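PDB 6ITX: fiber protein from Duck adenovirus 1, which forms the receptor-binding fibre of the virus, whose trimeric C-terminal head domain probably attaches the virion to the host cell surface. Local coordinates for residues S169-T174 against G256-N261; Y226-F231 against G243-V248. One frame throughout, in Å; residues are numbered along the deposited sequence.

Contact 1 (S169-T174 against G256-N261); sequences SARDPT and GATTLN
Asp172 reaches from the 169-174 loop into the loop at 256-258 and holds it with both carboxylate oxygens. Asp172 OD1 accepts the backbone N-H of Ala257 at 3.3 Å in a long but nearly straight bond (166°), the donor lying above the carboxylate plane, 37° out of it. Asp172 OD2 is met by the hydroxyl OG1 of Thr258 at 2.8 Å, a bond that is weak in its geometry. With CG of Asp172 anti to the backbone N (chi1 -159°), the carboxylate is swung away from the backbone N and toward the facing loop. The Asp172 and Thr258 side chains run alongside one another in opposite senses.

This buried carboxylate is the close part of the contact; around it the packing thins out. On one flank CG2 of Thr258 rests 3.8 Å from CG of Arg171, the two side chains crossing at about a right angle. The arginine chain bends at chi3 and also touches Leu194. On the other flank Thr174 OG1 comes no closer than 3.8 Å to Gly256 CA, and both residues are exposed, as is Ala257.

The contact links the loop after strand 160-165 with the loop between strands 241-253 and 262-271, at the surface of the head domain. One carboxylate thus fastens two consecutive residues of a loop without regular structure, through a backbone amide and a hydroxyl; both partners are neutral, so the link is polar rather than a charge pair.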
loop_
_atom_site.group_PDB
_atom_site.type_symbol
_atom_site.label_atom_id
_atom_site.label_comp_id
_atom_site.label_asym_id
_atom_site.label_seq_id
_atom_site.Cartn_x
_atom_site.Cartn_y
_atom_site.Cartn_z
ATOM N N SER A 169 -3.088 -8.405 -23.979
ATOM C CA SER A 169 -2.255 -9.172 -24.898
ATOM C C SER A 169 -3.046 -9.824 -26.029
ATOM O O SER A 169 -2.432 -10.259 -27.011
ATOM C CB SER A 169 -1.492 -10.256 -24.143
ATOM O OG SER A 169 -2.374 -11.232 -23.604
ATOM N N ALA A 170 -4.377 -9.928 -25.923
ATOM C CA ALA A 170 -5.128 -10.562 -27.005
ATOM C C ALA A 170 -5.209 -9.639 -28.218
ATOM O O ALA A 170 -5.062 -10.091 -29.364
ATOM C CB ALA A 170 -6.522 -10.967 -26.521
ATOM N N ARG A 171 -5.406 -8.336 -27.977
ATOM C CA ARG A 171 -5.380 -7.325 -29.028
ATOM C C ARG A 171 -3.958 -6.910 -29.390
ATOM O O ARG A 171 -3.712 -6.454 -30.508
ATOM C CB ARG A 171 -6.191 -6.101 -28.575
ATOM C CG ARG A 171 -6.046 -4.859 -29.439
ATOM C CD ARG A 171 -7.299 -3.990 -29.352
ATOM N NE ARG A 171 -8.222 -4.473 -28.318
ATOM C CZ ARG A 171 -9.407 -5.032 -28.561
ATOM N NH1 ARG A 171 -10.177 -5.450 -27.555
ATOM N NH2 ARG A 171 -9.828 -5.174 -29.813
ATOM N N ASP A 172 -3.006 -7.067 -28.477
ATOM C CA ASP A 172 -1.652 -6.543 -28.661
ATOM C C ASP A 172 -0.604 -7.589 -28.272
ATOM O O ASP A 172 0.232 -7.365 -27.384
ATOM C CB ASP A 172 -1.463 -5.256 -27.862
ATOM C CG ASP A 172 -0.337 -4.423 -28.390
ATOM O OD1 ASP A 172 0.312 -4.887 -29.355
ATOM O OD2 ASP A 172 -0.100 -3.316 -27.851
ATOM N N PRO A 173 -0.597 -8.739 -28.957
ATOM C CA PRO A 173 0.307 -9.833 -28.565
ATOM C C PRO A 173 1.766 -9.439 -28.437
ATOM O O PRO A 173 2.479 -10.064 -27.648
ATOM C CB PRO A 173 0.126 -10.857 -29.694
ATOM C CG PRO A 173 -1.156 -10.507 -30.352
ATOM C CD PRO A 173 -1.345 -9.043 -30.188
ATOM N N THR A 174 2.260 -8.464 -29.196
ATOM C CA THR A 174 3.701 -8.226 -29.153
ATOM C C THR A 174 4.139 -7.512 -27.886
ATOM O O THR A 174 5.343 -7.434 -27.619
ATOM C CB THR A 174 4.181 -7.427 -30.374
ATOM O OG1 THR A 174 3.521 -6.155 -30.426
ATOM C CG2 THR A 174 3.933 -8.211 -31.652
ATOM N N GLY A 256 4.586 -1.832 -31.008
ATOM C CA GLY A 256 3.281 -2.391 -30.730
ATOM C C GLY A 256 2.244 -2.039 -31.791
ATOM O O GLY A 256 2.479 -1.273 -32.726
ATOM N N ALA A 257 1.058 -2.632 -31.611
ATOM C CA ALA A 257 -0.069 -2.447 -32.513
ATOM C C ALA A 257 -1.151 -1.532 -31.955
ATOM O O ALA A 257 -2.053 -1.139 -32.705
ATOM C CB ALA A 257 -0.694 -3.808 -32.869
ATOM N N THR A 258 -1.093 -1.191 -30.667
ATOM C CA THR A 258 -2.082 -0.311 -30.059
ATOM C C THR A 258 -1.397 0.687 -29.126
ATOM O O THR A 258 -0.269 0.481 -28.669
ATOM C CB THR A 258 -3.167 -1.107 -29.301
ATOM O OG1 THR A 258 -2.560 -2.157 -28.534
ATOM C CG2 THR A 258 -4.190 -1.708 -30.283
ATOM N N THR A 259 -2.114 1.787 -28.865
ATOM C CA THR A 259 -1.707 2.938 -28.056
ATOM C C THR A 259 -1.629 2.641 -26.535
ATOM O O THR A 259 -1.390 3.570 -25.750
ATOM C CB THR A 259 -2.693 4.095 -28.323
ATOM O OG1 THR A 259 -2.555 5.118 -27.325
ATOM C CG2 THR A 259 -4.137 3.580 -28.326
ATOM N N LEU A 260 -1.802 1.385 -26.113
ATOM C CA LEU A 260 -2.123 1.063 -24.729
ATOM C C LEU A 260 -0.875 0.878 -23.870
ATOM O O LEU A 260 0.197 0.510 -24.361
ATOM C CB LEU A 260 -2.951 -0.215 -24.669
ATOM C CG LEU A 260 -4.341 -0.157 -25.277
ATOM C CD1 LEU A 260 -5.160 -1.327 -24.751
ATOM C CD2 LEU A 260 -4.998 1.182 -24.950
ATOM N N ASN A 261 -1.044 1.098 -22.561
ATOM C CA ASN A 261 0.037 1.013 -21.580
ATOM C C ASN A 261 -0.006 -0.343 -20.884
ATOM O O ASN A 261 -1.033 -0.715 -20.304
ATOM C CB ASN A 261 -0.080 2.117 -20.524
ATOM C CG ASN A 261 0.156 3.504 -21.078
ATOM O OD1 ASN A 261 0.919 3.701 -22.020
ATOM N ND2 ASN A 261 -0.487 4.483 -20.468
#

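Contact 2 (Y226-F231 against G243-V248); sequences YTRHSF and GGNLYV. With SO4 (sulfate ion), chain N.
Arg228 lies alongside Tyr247 across the hairpin formed by strands 226-235 and 241-253, whose backbones run antiparallel with paired bonds at Thr227-Val248 and His229-Leu246. Arg228 CB sits 4.1 Å from Leu246 O. Arg228 CG, anti to the backbone N (chi1 -160°), lies over the face of the Tyr247 ring in a CH-pi contact, 3.9 Å from the centroid. Arg228 CD stays near that ring's CE2 and comes to 3.3 Å from Asn245 OD1. Beyond the bend at chi3, NE passes the same OD1 at a poor bonding angle, and at the tip Arg228 NH1 donates to sulfate O2 at 2.8 Å.

The hydrogen bond to Asn245 OD1 comes instead from Ser230 OG. Tyr247 turns its edge to the face of Tyr226, the planes at 87°. On the face bearing His229 and Leu246, the Phe231 ring covers Gly244, whose CA stands 4.0 Å from its centroid.

A strand of the second subunit pairs antiparallel with Tyr226 and Thr227, and one of the third with Phe231. NH1 groups of three Arg228 residues, one from each subunit, converge on a sulfate probably taken from the crystallisation liquor; the site suits an anion, though no natural ligand is identified.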
loop_
_atom_site.group_PDB
_atom_site.type_symbol
_atom_site.label_atom_id
_atom_site.label_comp_id
_atom_site.label_asym_id
_atom_site.label_seq_id
_atom_site.Cartn_x
_atom_site.Cartn_y
_atom_site.Cartn_z
ATOM N N TYR A 226 8.038 5.475 -10.210
ATOM C CA TYR A 226 7.524 4.184 -9.786
ATOM C C TYR A 226 6.906 4.346 -8.412
ATOM O O TYR A 226 7.171 5.315 -7.696
ATOM C CB TYR A 226 8.607 3.095 -9.752
ATOM C CG TYR A 226 9.762 3.354 -8.804
ATOM C CD1 TYR A 226 9.568 3.400 -7.418
ATOM C CD2 TYR A 226 11.062 3.535 -9.287
ATOM C CE1 TYR A 226 10.624 3.651 -6.544
ATOM C CE2 TYR A 226 12.126 3.777 -8.424
ATOM C CZ TYR A 226 11.899 3.826 -7.059
ATOM O OH TYR A 226 12.939 4.068 -6.202
ATOM N N THR A 227 6.088 3.373 -8.061
ATOM C CA THR A 227 5.609 3.164 -6.710
ATOM C C THR A 227 6.291 1.918 -6.185
ATOM O O THR A 227 6.658 1.024 -6.960
ATOM C CB THR A 227 4.094 2.990 -6.685
ATOM O OG1 THR A 227 3.729 1.822 -7.443
ATOM C CG2 THR A 227 3.425 4.224 -7.294
ATOM N N ARG A 228 6.506 1.869 -4.881
ATOM C CA ARG A 228 7.269 0.777 -4.309
ATOM C C ARG A 228 6.416 0.019 -3.316
ATOM O O ARG A 228 5.645 0.613 -2.559
ATOM C CB ARG A 228 8.547 1.264 -3.631
ATOM C CG ARG A 228 9.547 0.143 -3.481
ATOM C CD ARG A 228 10.694 0.495 -2.594
ATOM N NE ARG A 228 10.225 0.901 -1.280
ATOM C CZ ARG A 228 11.039 1.352 -0.333
ATOM N NH1 ARG A 228 10.559 1.711 0.849
ATOM N NH2 ARG A 228 12.340 1.430 -0.579
ATOM N N HIS A 229 6.569 -1.298 -3.320
ATOM C CA HIS A 229 5.781 -2.161 -2.457
ATOM C C HIS A 229 6.711 -3.162 -1.793
ATOM O O HIS A 229 7.414 -3.910 -2.479
ATOM C CB HIS A 229 4.662 -2.835 -3.253
ATOM C CG HIS A 229 3.712 -1.849 -3.880
ATOM N ND1 HIS A 229 4.009 -1.143 -5.035
ATOM C CD2 HIS A 229 2.518 -1.377 -3.448
ATOM C CE1 HIS A 229 3.010 -0.332 -5.323
ATOM N NE2 HIS A 229 2.094 -0.453 -4.374
ATOM N N SER A 230 6.754 -3.133 -0.460
ATOM C CA SER A 230 7.724 -3.914 0.289
ATOM C C SER A 230 7.124 -5.233 0.748
ATOM O O SER A 230 5.963 -5.292 1.169
ATOM C CB SER A 230 8.249 -3.134 1.489
ATOM O OG SER A 230 9.210 -2.193 1.070
ATOM N N PHE A 231 7.942 -6.280 0.688
ATOM C CA PHE A 231 7.505 -7.643 0.938
ATOM C C PHE A 231 8.738 -8.462 1.292
ATOM O O PHE A 231 9.856 -7.935 1.358
ATOM C CB PHE A 231 6.777 -8.222 -0.283
ATOM C CG PHE A 231 7.688 -8.602 -1.427
ATOM C CD1 PHE A 231 8.040 -7.661 -2.389
ATOM C CD2 PHE A 231 8.187 -9.906 -1.548
ATOM C CE1 PHE A 231 8.880 -8.002 -3.465
ATOM C CE2 PHE A 231 9.032 -10.269 -2.616
ATOM C CZ PHE A 231 9.377 -9.309 -3.581
ATOM N N GLY A 243 14.550 -9.323 2.601
ATOM C CA GLY A 243 13.555 -8.352 2.192
ATOM C C GLY A 243 13.348 -8.362 0.691
ATOM O O GLY A 243 14.017 -9.074 -0.064
ATOM N N GLY A 244 12.399 -7.545 0.267
ATOM C CA GLY A 244 12.018 -7.520 -1.128
ATOM C C GLY A 244 11.273 -6.251 -1.452
ATOM O O GLY A 244 10.577 -5.679 -0.604
ATOM N N ASN A 245 11.427 -5.803 -2.690
ATOM C CA ASN A 245 10.717 -4.620 -3.130
ATOM C C ASN A 245 10.208 -4.827 -4.548
ATOM O O ASN A 245 10.896 -5.403 -5.393
ATOM C CB ASN A 245 11.606 -3.382 -2.992
ATOM C CG ASN A 245 11.615 -2.859 -1.555
ATOM O OD1 ASN A 245 10.594 -2.395 -1.052
ATOM N ND2 ASN A 245 12.756 -2.967 -0.880
ATOM N N LEU A 246 8.968 -4.415 -4.766
ATOM C CA LEU A 246 8.335 -4.444 -6.070
ATOM C C LEU A 246 8.211 -3.004 -6.531
ATOM O O LEU A 246 7.777 -2.148 -5.757
ATOM C CB LEU A 246 6.957 -5.114 -5.999
ATOM C CG LEU A 246 5.984 -4.880 -7.160
ATOM C CD1 LEU A 246 6.514 -5.461 -8.466
ATOM C CD2 LEU A 246 4.669 -5.487 -6.840
ATOM N N TYR A 247 8.626 -2.729 -7.764
ATOM C CA TYR A 247 8.568 -1.383 -8.325
ATOM C C TYR A 247 7.645 -1.430 -9.529
ATOM O O TYR A 247 7.925 -2.146 -10.499
ATOM C CB TYR A 247 9.958 -0.867 -8.722
ATOM C CG TYR A 247 10.928 -0.844 -7.571
ATOM C CD1 TYR A 247 11.505 -2.015 -7.129
ATOM C CD2 TYR A 247 11.259 0.348 -6.914
ATOM C CE1 TYR A 247 12.371 -2.028 -6.078
ATOM C CE2 TYR A 247 12.139 0.346 -5.850
ATOM C CZ TYR A 247 12.687 -0.864 -5.432
ATOM O OH TYR A 247 13.577 -0.954 -4.384
ATOM N N VAL A 248 6.541 -0.690 -9.460
ATOM C CA VAL A 248 5.543 -0.699 -10.518
ATOM C C VAL A 248 5.700 0.570 -11.328
ATOM O O VAL A 248 5.812 1.671 -10.774
ATOM C CB VAL A 248 4.120 -0.813 -9.958
ATOM C CG1 VAL A 248 3.124 -0.762 -11.088
ATOM C CG2 VAL A 248 3.967 -2.067 -9.134
HETATM S S SO4 N . 12.888 1.350 4.178
HETATM O O1 SO4 N . 12.572 0.795 5.516
HETATM O O2 SO4 N . 11.657 1.431 3.381
HETATM O O3 SO4 N . 13.443 2.698 4.336
HETATM O O4 SO4 N . 13.806 0.468 3.431
#

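In the fold
Contact 1 is a surface contact between two loops, contact 2 a partly buried pairing of strands; they lie on opposite sides of the chain's centre, their own centres about 26 Å apart. Strand 241-253 connects them: its first half supplies 243-248, and the loop that follows it supplies 256-261. Contact 1 depends on one aspartate and includes no residue from another subunit. Contact 2 is built from repeated backbone bonds, with aromatic packing on both faces of the sheet, and it reaches the trimer interface. The chemistry follows the setting: a few polar bonds between surface loops distant in sequence, against a regular ladder continued by neighbouring chains.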